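Local coordinates for Uly1 (PDB 7DRQ), which probably cleaves the algal cell-wall polysaccharide ulvan by a lyase mechanism, as a calcium-binding member of polysaccharide lyase family 24, at residues Lys258-Tyr263 with Arg279-Pro284; Arg286-Asp291 with Ser344-Phe349; Gly331-Asp336 with Gly363-Trp368. All coordinates share one frame; numbering follows the deposited sequence.

Interaction 1 of 3, residues Lys258-Tyr263 with Arg279-Pro284; sequences KNWSIY and RRFNLP. With CA (calcium ion), chain E.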
# COMPACT_ATOMS: atom_id res chain seq x y z
N LYS A 258 13.73 20.36 12.21
CA LYS A 258 14.54 19.19 11.87
C LYS A 258 13.89 18.53 10.67
O LYS A 258 12.70 18.71 10.42
CB LYS A 258 14.62 18.22 13.06
CG LYS A 258 15.50 16.99 12.89
CD LYS A 258 15.22 16.02 14.01
CE LYS A 258 16.15 14.79 13.99
NZ LYS A 258 16.20 14.10 12.69
N ASN A 259 14.68 17.75 9.94
CA ASN A 259 14.12 16.87 8.92
C ASN A 259 13.14 15.89 9.57
O ASN A 259 13.25 15.56 10.75
CB ASN A 259 15.22 16.09 8.21
CG ASN A 259 16.10 16.97 7.34
OD1 ASN A 259 15.79 18.14 7.06
ND2 ASN A 259 17.22 16.41 6.90
N TRP A 260 12.19 15.39 8.78
CA TRP A 260 11.28 14.36 9.26
C TRP A 260 10.90 13.46 8.10
O TRP A 260 11.23 13.73 6.95
CB TRP A 260 10.03 14.97 9.93
CG TRP A 260 9.24 15.96 9.09
CD1 TRP A 260 9.59 17.26 8.80
CD2 TRP A 260 7.97 15.75 8.46
NE1 TRP A 260 8.62 17.86 8.03
CE2 TRP A 260 7.62 16.95 7.80
CE3 TRP A 260 7.10 14.66 8.38
CZ2 TRP A 260 6.43 17.09 7.08
CZ3 TRP A 260 5.92 14.80 7.65
CH2 TRP A 260 5.60 16.00 7.01
N SER A 261 10.22 12.35 8.42
CA SER A 261 9.74 11.39 7.43
C SER A 261 8.27 11.12 7.68
O SER A 261 7.75 11.31 8.79
CB SER A 261 10.55 10.09 7.49
OG SER A 261 10.30 9.31 6.32
N ILE A 262 7.58 10.65 6.65
CA ILE A 262 6.12 10.65 6.63
C ILE A 262 5.63 9.22 6.44
O ILE A 262 6.10 8.49 5.56
CB ILE A 262 5.59 11.59 5.53
CG1 ILE A 262 4.06 11.55 5.44
CG2 ILE A 262 6.25 11.29 4.16
CD1 ILE A 262 3.50 12.73 4.65
N TYR A 263 4.70 8.81 7.31
CA TYR A 263 4.20 7.43 7.39
C TYR A 263 2.69 7.50 7.23
O TYR A 263 1.98 7.76 8.20
CB TYR A 263 4.61 6.77 8.71
CG TYR A 263 6.09 6.45 8.74
CD1 TYR A 263 7.02 7.45 8.98
CD2 TYR A 263 6.54 5.16 8.51
CE1 TYR A 263 8.38 7.16 8.99
CE2 TYR A 263 7.89 4.86 8.52
CZ TYR A 263 8.80 5.87 8.76
OH TYR A 263 10.14 5.59 8.77
N ARG A 279 4.14 11.06 11.72
CA ARG A 279 5.43 11.66 11.45
C ARG A 279 6.51 10.91 12.23
O ARG A 279 6.27 10.49 13.36
CB ARG A 279 5.42 13.15 11.83
CG ARG A 279 6.81 13.76 12.03
CD ARG A 279 6.74 15.24 12.43
NE ARG A 279 6.12 15.42 13.74
CZ ARG A 279 5.62 16.58 14.17
NH1 ARG A 279 5.69 17.66 13.40
NH2 ARG A 279 5.09 16.67 15.39
N ARG A 280 7.68 10.72 11.63
CA ARG A 280 8.83 10.25 12.38
C ARG A 280 9.85 11.38 12.41
O ARG A 280 10.36 11.77 11.36
CB ARG A 280 9.47 8.98 11.81
CG ARG A 280 10.61 8.45 12.70
CD ARG A 280 11.23 7.15 12.19
NE ARG A 280 10.26 6.05 12.13
CZ ARG A 280 10.57 4.80 11.77
NH1 ARG A 280 11.82 4.48 11.48
NH2 ARG A 280 9.62 3.87 11.71
N PHE A 281 10.15 11.88 13.56
CA PHE A 281 11.09 12.97 13.69
C PHE A 281 12.51 12.52 14.03
O PHE A 281 13.40 13.24 13.83
CB PHE A 281 10.66 13.91 14.83
CG PHE A 281 10.22 15.27 14.43
CD1 PHE A 281 10.89 16.00 13.52
CD2 PHE A 281 9.13 15.86 15.05
CE1 PHE A 281 10.47 17.25 13.17
CE2 PHE A 281 8.72 17.13 14.72
CZ PHE A 281 9.41 17.83 13.77
N ASN A 282 12.64 11.35 14.62
CA ASN A 282 13.95 10.86 15.05
C ASN A 282 14.62 11.82 16.01
O ASN A 282 15.85 11.94 16.03
CB ASN A 282 14.86 10.57 13.86
CG ASN A 282 14.21 9.64 12.86
OD1 ASN A 282 14.11 8.43 13.10
ND2 ASN A 282 13.78 10.20 11.74
N LEU A 283 13.84 12.53 16.79
CA LEU A 283 14.40 13.24 17.92
C LEU A 283 14.68 12.27 19.06
O LEU A 283 13.95 11.30 19.25
CB LEU A 283 13.43 14.30 18.42
CG LEU A 283 13.12 15.46 17.49
CD1 LEU A 283 11.78 16.06 17.89
CD2 LEU A 283 14.24 16.48 17.59
N PRO A 284 15.72 12.52 19.86
CA PRO A 284 15.89 11.70 21.07
C PRO A 284 14.86 12.12 22.10
O PRO A 284 15.03 13.13 22.79
CB PRO A 284 17.33 12.03 21.52
CG PRO A 284 17.60 13.40 20.97
CD PRO A 284 16.75 13.56 19.72
CA CA E . 12.31 9.72 18.73
O HOH W 1 14.42 12.91 11.04
O HOH W 2 11.61 8.83 16.48
O HOH W 3 11.06 11.57 17.68
O HOH W 4 13.61 8.65 20.65
O HOH W 5 14.16 8.79 17.70
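Tyr263 sets its hydroxyl over the centre of the Arg280 guanidinium, with Tyr263 OH 3.1 Å from Arg280 CZ. The two planes are only 13° apart. The approach to the face does not make a hydrogen bond. Nearer the backbone, Tyr263 CE1 rests against Arg280 CB at 3.5 Å. The Arg280 chain bends at chi3, which brings the guanidinium back under the hydroxyl, and its NE is held by Gln290 OE1.

Ser261 and Arg280 form an antiparallel hydrogen-bonded pair. Arg280 N gives a nearly straight bond (174°) to Ser261 O at 2.9 Å, and Ser261 N returns one to Arg280 O at 3.0 Å. Next along, Trp260 CE3 touches Arg279 CG at 3.8 Å, and the indole plane stands almost perpendicular to the guanidinium. Trp260 CB also packs on Phe281 CD1, while the edge of the Phe281 ring faces the carbonyl oxygens of Lys258 and Asn259.

Lys258 runs extended until chi4 (-52°), where it turns NZ to Phe281 O for a weak hydrogen bond of 3.1 Å. A water accepts from Lys258 NZ and from Asn282 ND2. Asn282 ND2 also bonds Ser223 O. Leu283 CD2 lies alongside Lys258 CD, and Leu283 O binds the calcium ion at 2.3 Å, with Asp285 and Phe287 completing the protein ligands.

Outside the pair, Asp291 makes a salt bridge with Arg279, and Val320 O accepts from Trp260 NE1. The contact is the open end of the hairpin 261-269/272-280. Strand 290-298 lies next to 272-280, and Ile262 reaches strand 225-234 of another sheet.

Interaction 2 of 3, residues Arg286-Asp291 with Ser344-Phe349; sequences RFRAQD and SITGGF. With CA (calcium ion), chain E.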
# COMPACT_ATOMS: atom_id res chain seq x y z
N ARG A 286 10.58 10.85 23.81
CA ARG A 286 9.72 9.77 24.27
C ARG A 286 9.21 8.90 23.13
O ARG A 286 8.65 7.83 23.40
CB ARG A 286 8.53 10.35 25.03
CG ARG A 286 7.63 11.22 24.15
CD ARG A 286 6.61 12.01 24.96
NE ARG A 286 5.62 11.16 25.63
CZ ARG A 286 4.32 11.43 25.64
NH1 ARG A 286 3.86 12.52 25.03
NH2 ARG A 286 3.49 10.63 26.29
N PHE A 287 9.38 9.31 21.88
CA PHE A 287 8.79 8.60 20.73
C PHE A 287 9.83 7.67 20.12
O PHE A 287 10.79 8.13 19.48
CB PHE A 287 8.25 9.60 19.71
CG PHE A 287 7.11 10.43 20.24
CD1 PHE A 287 5.85 9.86 20.44
CD2 PHE A 287 7.30 11.76 20.58
CE1 PHE A 287 4.81 10.62 20.94
CE2 PHE A 287 6.26 12.52 21.10
CZ PHE A 287 5.02 11.95 21.28
N ARG A 288 9.66 6.37 20.32
CA ARG A 288 10.56 5.38 19.74
C ARG A 288 10.60 5.50 18.22
O ARG A 288 11.65 5.29 17.60
CB ARG A 288 10.12 3.98 20.15
CG ARG A 288 10.96 2.87 19.58
CD ARG A 288 10.48 1.53 20.12
NE ARG A 288 11.18 0.42 19.48
CZ ARG A 288 10.58 -0.60 18.87
NH1 ARG A 288 9.26 -0.66 18.80
NH2 ARG A 288 11.32 -1.56 18.33
N ALA A 289 9.46 5.80 17.61
CA ALA A 289 9.35 5.89 16.16
C ALA A 289 8.46 7.05 15.79
O ALA A 289 8.87 8.21 15.92
CB ALA A 289 8.84 4.57 15.58
N GLN A 290 7.21 6.78 15.39
CA GLN A 290 6.37 7.89 14.92
C GLN A 290 5.78 8.69 16.08
O GLN A 290 5.74 8.25 17.24
CB GLN A 290 5.25 7.37 14.01
CG GLN A 290 5.64 7.11 12.56
CD GLN A 290 6.36 5.80 12.37
OE1 GLN A 290 7.59 5.72 12.48
NE2 GLN A 290 5.60 4.74 12.07
N ASP A 291 5.30 9.88 15.74
CA ASP A 291 4.56 10.74 16.65
C ASP A 291 3.46 11.43 15.87
O ASP A 291 3.51 11.53 14.64
CB ASP A 291 5.48 11.79 17.33
CG ASP A 291 5.92 12.90 16.37
OD1 ASP A 291 5.21 13.91 16.28
OD2 ASP A 291 6.99 12.75 15.72
N SER A 344 5.71 3.98 21.63
CA SER A 344 6.17 3.29 20.44
C SER A 344 5.01 3.22 19.46
O SER A 344 4.03 2.50 19.71
CB SER A 344 6.71 1.90 20.78
OG SER A 344 7.08 1.19 19.61
N ILE A 345 5.10 3.99 18.39
CA ILE A 345 4.11 4.00 17.31
C ILE A 345 4.83 3.53 16.06
O ILE A 345 5.65 4.26 15.50
CB ILE A 345 3.50 5.40 17.11
CG1 ILE A 345 2.81 5.87 18.39
CG2 ILE A 345 2.54 5.39 15.92
CD1 ILE A 345 2.49 7.36 18.37
N THR A 346 4.49 2.32 15.59
CA THR A 346 5.20 1.72 14.47
C THR A 346 4.27 1.22 13.37
O THR A 346 4.76 0.72 12.36
CB THR A 346 6.08 0.55 14.96
OG1 THR A 346 5.29 -0.34 15.76
CG2 THR A 346 7.24 1.07 15.80
N GLY A 347 2.96 1.34 13.55
CA GLY A 347 2.03 0.84 12.56
C GLY A 347 0.62 0.95 13.11
O GLY A 347 0.39 1.58 14.14
N GLY A 348 -0.31 0.33 12.39
CA GLY A 348 -1.69 0.36 12.84
C GLY A 348 -2.43 1.64 12.52
O GLY A 348 -3.51 1.86 13.07
N PHE A 349 -1.90 2.48 11.64
CA PHE A 349 -2.55 3.75 11.34
C PHE A 349 -3.35 3.63 10.05
O PHE A 349 -2.88 3.07 9.06
CB PHE A 349 -1.53 4.88 11.20
CG PHE A 349 -2.15 6.15 10.70
CD1 PHE A 349 -2.93 6.93 11.54
CD2 PHE A 349 -2.01 6.54 9.37
CE1 PHE A 349 -3.52 8.11 11.08
CE2 PHE A 349 -2.60 7.71 8.90
CZ PHE A 349 -3.35 8.49 9.75
CA CA E . 12.31 9.72 18.73
O HOH W 6 6.85 6.28 18.55
O HOH W 2 11.61 8.83 16.48
O HOH W 7 7.00 2.04 11.47
O HOH W 3 11.06 11.57 17.68
O HOH W 4 13.61 8.65 20.65
O HOH W 5 14.16 8.79 17.70
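Ala289 and Ile345 are joined partly through a water lodged between their backbones. It accepts from Ala289 N and Ile345 N and donates to Gln290 O at 2.6 Å, so it bridges the two backbones beside the direct bond from Gln290 N to Ile345 O. Ala289 has an unusual backbone conformation. Its CB is pressed to 3.2 Å from Ile345 O, a tight fit. The same oxygen accepts a hydrogen bond from Gln290 N at 3.0 Å, in the carbonyl plane.

The Gln290 side chain folds back at chi2 (79°), which lays its amide beside Ile345 O without bonding it. NE2 instead donates to a second water, which donates in turn to Thr346 O. OE1 accepts from Arg280 NE. With an alanine in place of Gln290, Arg280 NE would probably lose this acceptor and the water link to Thr346 O would probably be broken. Ile345 covers the backbone of Gln290. Its CB and CD1 both lie 3.6 Å from Gln290 O, and its CG2 meets Gln290 CB.

At the outer end, Arg288 stretches out straight from CG to NE. Its NH1 donates to Ser344 OG at 3.0 Å (159°), with OG at the edge of the guanidinium and in its plane. The same guanidinium makes a cation-pi contact with Trp368. Thr346 CG2 fills in against Ala289 CB at 3.9 Å.

Earlier in the same loop, Phe287 O binds the calcium ion at 2.3 Å, and Ala289 O accepts from one of the metal's waters. The Phe287 ring lies between Asp291 CB and Arg286 CG. The arrangement is a calcium-bound loop leading into one sheet and packed on the connection of the next, consistent with neighbouring blades of a beta-propeller.

Interaction 3 of 3, residues Gly331-Asp336 with Gly363-Trp368; sequences GDLLPD and GQTNEW
Leu334 lays its CD1 methyl over one face of the Asn366-Glu367 peptide. CD1 is 3.6 Å from Asn366 O and equally far from Glu367 N, so it covers the peptide rather than meeting its edge. The other methyl, CD2, approaches Glu367 OE1 at 4.0 Å from above the carboxylate plane. OE2 of that carboxylate accepts from Gln342 NE2. Gln364 and Asn366 start their side chains away from the loop, and their amides bond each other. Gln364 NE2 donates to Asn366 OD1 at 2.9 Å, in the plane of the Asn366 carbonyl and on a lone pair.

Leu334 has CG anti to its carbonyl carbon (chi1 -62°), and the branch reaches down onto the strand. There CD1 also meets Thr365 CG2 and Glu367 CB, each at 3.9 Å. Thr365 turns its other branch to Leu333, with Thr365 OG1 3.9 Å from Leu333 CD1. The two side chains cross at about a right angle. The contact is thus van der Waals packing of methyl groups on a strand.

The 3-10 segment ending at Leu333 puts the two leucines side by side. Leu334 N bonds Gly331 O at 3.1 Å, and Arg286 NH2 also donates to that oxygen. Thr365 is further enclosed by Pro330, Val343 and Ile345. Here a loop lies across strand 359-369 of an antiparallel sheet, as on a blade of the beta-propeller to which the BNR-repeat family belongs.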
# COMPACT_ATOMS: atom_id res chain seq x y z
N GLY A 331 0.67 10.48 21.64
CA GLY A 331 1.39 10.47 22.91
C GLY A 331 0.50 10.81 24.10
O GLY A 331 0.75 10.33 25.22
N ASP A 332 -0.55 11.62 23.87
CA ASP A 332 -1.52 11.94 24.88
C ASP A 332 -2.17 10.69 25.47
O ASP A 332 -2.69 10.76 26.59
CB ASP A 332 -2.62 12.81 24.27
CG ASP A 332 -2.09 14.09 23.80
OD1 ASP A 332 -0.85 14.29 24.02
OD2 ASP A 332 -2.84 15.04 23.43
N LEU A 333 -2.29 9.62 24.69
CA LEU A 333 -2.95 8.41 25.15
C LEU A 333 -2.14 7.67 26.22
O LEU A 333 -2.68 6.79 26.90
CB LEU A 333 -3.21 7.49 23.96
CG LEU A 333 -3.95 8.15 22.80
CD1 LEU A 333 -4.05 7.19 21.61
CD2 LEU A 333 -5.33 8.63 23.22
N LEU A 334 -0.86 7.99 26.35
CA LEU A 334 0.01 7.45 27.40
C LEU A 334 0.67 8.65 28.06
O LEU A 334 1.88 8.87 27.90
CB LEU A 334 1.04 6.47 26.83
CG LEU A 334 0.45 5.23 26.16
CD1 LEU A 334 1.49 4.56 25.28
CD2 LEU A 334 -0.05 4.25 27.23
N PRO A 335 -0.10 9.48 28.76
CA PRO A 335 0.42 10.79 29.16
C PRO A 335 1.54 10.73 30.18
O PRO A 335 2.27 11.71 30.31
CB PRO A 335 -0.82 11.50 29.74
CG PRO A 335 -1.70 10.39 30.19
CD PRO A 335 -1.47 9.24 29.26
N ASP A 336 1.72 9.61 30.88
CA ASP A 336 2.82 9.46 31.83
C ASP A 336 4.02 8.75 31.23
O ASP A 336 5.02 8.54 31.93
CB ASP A 336 2.35 8.72 33.08
CG ASP A 336 1.38 9.53 33.91
OD1 ASP A 336 1.55 10.76 33.99
OD2 ASP A 336 0.44 8.93 34.48
N GLY A 363 -5.42 4.39 15.09
CA GLY A 363 -4.01 4.24 15.39
C GLY A 363 -3.80 3.19 16.46
O GLY A 363 -4.71 2.84 17.21
N GLN A 364 -2.57 2.69 16.52
CA GLN A 364 -2.12 1.83 17.61
C GLN A 364 -0.93 2.51 18.28
O GLN A 364 0.08 2.79 17.62
CB GLN A 364 -1.72 0.44 17.12
CG GLN A 364 -1.38 -0.47 18.30
CD GLN A 364 -0.90 -1.85 17.88
OE1 GLN A 364 -1.14 -2.29 16.75
NE2 GLN A 364 -0.23 -2.54 18.80
N THR A 365 -1.06 2.77 19.57
CA THR A 365 -0.03 3.47 20.34
C THR A 365 0.40 2.56 21.47
O THR A 365 -0.40 2.25 22.36
CB THR A 365 -0.59 4.80 20.87
OG1 THR A 365 -1.03 5.60 19.76
CG2 THR A 365 0.49 5.58 21.67
N ASN A 366 1.66 2.14 21.46
CA ASN A 366 2.14 1.15 22.42
C ASN A 366 3.02 1.79 23.48
O ASN A 366 3.79 2.72 23.19
CB ASN A 366 2.93 0.04 21.71
CG ASN A 366 2.12 -0.66 20.66
OD1 ASN A 366 0.94 -0.96 20.87
ND2 ASN A 366 2.72 -0.90 19.50
N GLU A 367 2.93 1.28 24.70
CA GLU A 367 3.86 1.65 25.76
C GLU A 367 5.05 0.70 25.72
O GLU A 367 4.88 -0.52 25.70
CB GLU A 367 3.20 1.62 27.14
CG GLU A 367 4.14 2.20 28.22
CD GLU A 367 3.45 2.41 29.55
OE1 GLU A 367 2.28 2.01 29.67
OE2 GLU A 367 4.08 2.98 30.47
N TRP A 368 6.26 1.26 25.75
CA TRP A 368 7.49 0.52 25.47
C TRP A 368 8.42 0.70 26.67
O TRP A 368 8.99 1.77 26.86
CB TRP A 368 8.11 1.05 24.17
CG TRP A 368 9.41 0.44 23.73
CD1 TRP A 368 10.66 0.93 23.97
CD2 TRP A 368 9.58 -0.73 22.93
NE1 TRP A 368 11.60 0.12 23.38
CE2 TRP A 368 10.97 -0.91 22.74
CE3 TRP A 368 8.70 -1.66 22.37
CZ2 TRP A 368 11.49 -1.98 22.02
CZ3 TRP A 368 9.22 -2.72 21.65
CH2 TRP A 368 10.61 -2.87 21.48

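How the interactions relate
Interactions 1 and 2 share the sheet of strands 272-280 and 290-298 and one calcium ion. They meet directly through side chains of these two neighbouring strands. Interaction 1 is partly buried and mixes strand pairing with charged and aromatic side chains. Interaction 2 is more buried and combines two direct hydrogen bonds with two bridging waters. Interaction 3 is also buried, but it is apolar and farther from the chain centre. It shares no element with interaction 1, whose nearest atoms are about 10 Å away. Interaction 2 connects the two, since Ser344 N probably hydrogen-bonds to Asn366 O. The segments of interactions 2 and 3 alternate along the chain.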